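Putative curved DNA-binding protein (Chaetomium thermophilum var. thermophilum DSM 1495, PDB 4IPA) probably acts in ribosome biogenesis as an Arx1-type protein with a methionine-aminopeptidase-like fold, and may bind DNA. Local coordinates at residues Y127-I135 with R358-D366. Numbering follows the deposited sequence.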
loop_
_atom_site.group_PDB
_atom_site.type_symbol
_atom_site.label_atom_id
_atom_site.label_comp_id
_atom_site.label_asym_id
_atom_site.label_seq_id
_atom_site.Cartn_x
_atom_site.Cartn_y
_atom_site.Cartn_z
ATOM N N TYR A 127 -11.021 0.782 -11.819
ATOM C CA TYR A 127 -9.562 0.845 -11.885
ATOM C C TYR A 127 -9.017 1.699 -10.739
ATOM O O TYR A 127 -9.155 2.930 -10.727
ATOM C CB TYR A 127 -9.087 1.340 -13.265
ATOM C CG TYR A 127 -9.646 0.478 -14.393
ATOM C CD1 TYR A 127 -9.201 -0.826 -14.577
ATOM C CD2 TYR A 127 -10.650 0.950 -15.230
ATOM C CE1 TYR A 127 -9.713 -1.630 -15.582
ATOM C CE2 TYR A 127 -11.181 0.146 -16.248
ATOM C CZ TYR A 127 -10.707 -1.138 -16.415
ATOM O OH TYR A 127 -11.221 -1.947 -17.405
ATOM N N GLY A 128 -8.407 1.027 -9.768
ATOM C CA GLY A 128 -7.970 1.685 -8.553
ATOM C C GLY A 128 -6.474 1.896 -8.431
ATOM O O GLY A 128 -5.670 1.110 -8.956
ATOM N N THR A 129 -6.103 2.974 -7.750
ATOM C CA THR A 129 -4.715 3.212 -7.392
ATOM C C THR A 129 -4.666 3.316 -5.882
ATOM O O THR A 129 -5.420 4.083 -5.295
ATOM C CB THR A 129 -4.204 4.554 -7.959
ATOM O OG1 THR A 129 -5.040 5.605 -7.465
ATOM C CG2 THR A 129 -4.254 4.555 -9.490
ATOM N N ILE A 130 -3.792 2.545 -5.255
ATOM C CA ILE A 130 -3.572 2.656 -3.822
ATOM C C ILE A 130 -2.168 3.231 -3.600
ATOM O O ILE A 130 -1.222 2.845 -4.296
ATOM C CB ILE A 130 -3.737 1.284 -3.117
ATOM C CG1 ILE A 130 -5.123 0.703 -3.418
ATOM C CG2 ILE A 130 -3.541 1.417 -1.601
ATOM C CD1 ILE A 130 -5.381 -0.664 -2.791
ATOM N N VAL A 131 -2.044 4.180 -2.671
ATOM C CA VAL A 131 -0.753 4.789 -2.359
ATOM C C VAL A 131 -0.496 4.720 -0.863
ATOM O O VAL A 131 -1.431 4.772 -0.070
ATOM C CB VAL A 131 -0.679 6.297 -2.782
ATOM C CG1 VAL A 131 -0.855 6.461 -4.269
ATOM C CG2 VAL A 131 -1.721 7.125 -2.045
ATOM N N CYS A 132 0.772 4.606 -0.485
ATOM C CA CYS A 132 1.162 4.678 0.915
ATOM C C CYS A 132 2.502 5.392 1.021
ATOM O O CYS A 132 3.479 4.978 0.390
ATOM C CB CYS A 132 1.274 3.290 1.557
ATOM S SG CYS A 132 1.818 3.309 3.329
ATOM N N ASP A 133 2.526 6.462 1.816
ATOM C CA ASP A 133 3.754 7.162 2.171
ATOM C C ASP A 133 3.956 6.957 3.677
ATOM O O ASP A 133 2.994 6.756 4.427
ATOM C CB ASP A 133 3.620 8.670 1.847
ATOM C CG ASP A 133 4.977 9.420 1.841
ATOM O OD1 ASP A 133 6.046 8.764 1.877
ATOM O OD2 ASP A 133 4.967 10.681 1.779
ATOM N N THR A 134 5.208 6.989 4.114
ATOM C CA THR A 134 5.492 7.096 5.532
ATOM C C THR A 134 6.151 8.453 5.801
ATOM O O THR A 134 7.133 8.817 5.156
ATOM C CB THR A 134 6.388 5.957 6.024
ATOM O OG1 THR A 134 5.717 4.710 5.823
ATOM C CG2 THR A 134 6.704 6.123 7.520
ATOM N N ILE A 135 5.593 9.204 6.739
ATOM C CA ILE A 135 6.149 10.496 7.098
ATOM C C ILE A 135 6.502 10.516 8.581
ATOM O O ILE A 135 6.043 9.659 9.355
ATOM C CB ILE A 135 5.156 11.628 6.829
ATOM C CG1 ILE A 135 3.909 11.432 7.688
ATOM C CG2 ILE A 135 4.810 11.712 5.328
ATOM C CD1 ILE A 135 3.072 12.644 7.772
ATOM N N ARG A 358 5.296 4.884 -12.642
ATOM C CA ARG A 358 4.593 5.039 -11.368
ATOM C C ARG A 358 3.335 5.873 -11.595
ATOM O O ARG A 358 3.394 7.097 -11.609
ATOM C CB ARG A 358 5.484 5.711 -10.317
ATOM C CG ARG A 358 6.867 5.084 -10.162
ATOM C CD ARG A 358 7.689 5.723 -9.010
ATOM N NE ARG A 358 9.128 5.588 -9.262
ATOM C CZ ARG A 358 10.036 5.192 -8.374
ATOM N NH1 ARG A 358 9.677 4.884 -7.137
ATOM N NH2 ARG A 358 11.320 5.117 -8.724
ATOM N N ILE A 359 2.202 5.215 -11.802
ATOM C CA ILE A 359 0.963 5.939 -12.048
ATOM C C ILE A 359 0.622 6.782 -10.828
ATOM O O ILE A 359 0.270 7.955 -10.936
ATOM C CB ILE A 359 -0.205 4.970 -12.283
ATOM C CG1 ILE A 359 0.203 3.864 -13.254
ATOM C CG2 ILE A 359 -1.438 5.712 -12.767
ATOM C CD1 ILE A 359 -0.847 2.754 -13.367
ATOM N N GLY A 360 0.729 6.153 -9.664
ATOM C CA GLY A 360 0.320 6.760 -8.412
ATOM C C GLY A 360 1.123 6.223 -7.248
ATOM O O GLY A 360 1.239 5.007 -7.038
ATOM N N GLY A 361 1.705 7.136 -6.489
ATOM C CA GLY A 361 2.485 6.739 -5.347
ATOM C C GLY A 361 2.827 7.944 -4.523
ATOM O O GLY A 361 2.393 9.057 -4.826
ATOM N N PRO A 362 3.623 7.722 -3.480
ATOM C CA PRO A 362 4.117 8.741 -2.551
ATOM C C PRO A 362 5.091 9.675 -3.254
ATOM O O PRO A 362 5.693 9.290 -4.267
ATOM C CB PRO A 362 4.857 7.915 -1.496
ATOM C CG PRO A 362 5.322 6.693 -2.268
ATOM C CD PRO A 362 4.173 6.387 -3.190
ATOM N N PRO A 363 5.233 10.903 -2.727
ATOM C CA PRO A 363 6.151 11.889 -3.296
ATOM C C PRO A 363 7.573 11.456 -3.027
ATOM O O PRO A 363 7.846 10.967 -1.941
ATOM C CB PRO A 363 5.824 13.168 -2.508
ATOM C CG PRO A 363 5.289 12.683 -1.210
ATOM C CD PRO A 363 4.524 11.424 -1.543
ATOM N N ALA A 364 8.452 11.618 -4.007
ATOM C CA ALA A 364 9.854 11.268 -3.863
ATOM C C ALA A 364 10.436 11.816 -2.557
ATOM O O ALA A 364 10.132 12.929 -2.154
ATOM C CB ALA A 364 10.643 11.795 -5.061
ATOM N N TRP A 365 11.260 11.020 -1.887
ATOM C CA TRP A 365 11.911 11.477 -0.673
ATOM C C TRP A 365 13.200 12.216 -0.990
ATOM O O TRP A 365 13.990 11.783 -1.829
ATOM C CB TRP A 365 12.226 10.302 0.249
ATOM C CG TRP A 365 11.023 9.689 0.872
ATOM C CD1 TRP A 365 9.736 10.154 0.820
ATOM C CD2 TRP A 365 10.986 8.483 1.644
ATOM N NE1 TRP A 365 8.906 9.306 1.514
ATOM C CE2 TRP A 365 9.649 8.275 2.031
ATOM C CE3 TRP A 365 11.952 7.560 2.040
ATOM C CZ2 TRP A 365 9.255 7.177 2.802
ATOM C CZ3 TRP A 365 11.560 6.472 2.801
ATOM C CH2 TRP A 365 10.224 6.287 3.169
ATOM N N ASP A 366 13.405 13.333 -0.310
ATOM C CA ASP A 366 14.664 14.049 -0.398
ATOM C C ASP A 366 15.686 13.288 0.443
ATOM O O ASP A 366 15.629 13.313 1.678
ATOM C CB ASP A 366 14.478 15.467 0.129
ATOM C CG ASP A 366 15.768 16.258 0.154
ATOM O OD1 ASP A 366 16.759 15.825 -0.478
ATOM O OD2 ASP A 366 15.781 17.313 0.817
#
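Val-131 and Gly-361 bring the backbones closest, their CA atoms 4.8 Å apart, and the end-to-end directions of the touching parts, 129-134 and 359-365, differ by only 8°. No backbone hydrogen bond joins the two segments, so side chains packing on each other and on backbone carry the contact. Val-131 lays CG1 against the peptide between the glycines, 3.5 Å from Gly-361 N, whose hydrogen bond goes to Glu-37. Further along, Asp-133 CB packs 3.6 Å from Pro-362 CB. Strands 127-136 and 355-360 are outermost in their antiparallel sheets, and a backbone hydrogen bond from Cys-132 to Leu-346 of strand 342-352 links these sheets, consistent with the pita-bread fold of the M24 family; a classic beta bulge at Ile-359 and Gly-360, both facing Thr-348, precedes the proline-rich exit. With CG anti to the backbone N (chi1 -165°), the Asp-133 carboxylate reaches that exit: OD2 lies 3.4 Å from Pro-363 CD, while OD1 accepts a hydrogen bond from Trp-365 NE1 (2.9 Å, N-H...O 154°) through its syn lone pair, close to the indole plane. A phenylalanine in place of Trp-365 would probably leave Asp-133 OD1 without this N-H donor. The indole also passes CZ2 3.6 Å from Thr-134 O and meets Phe-154 of helix 148-167.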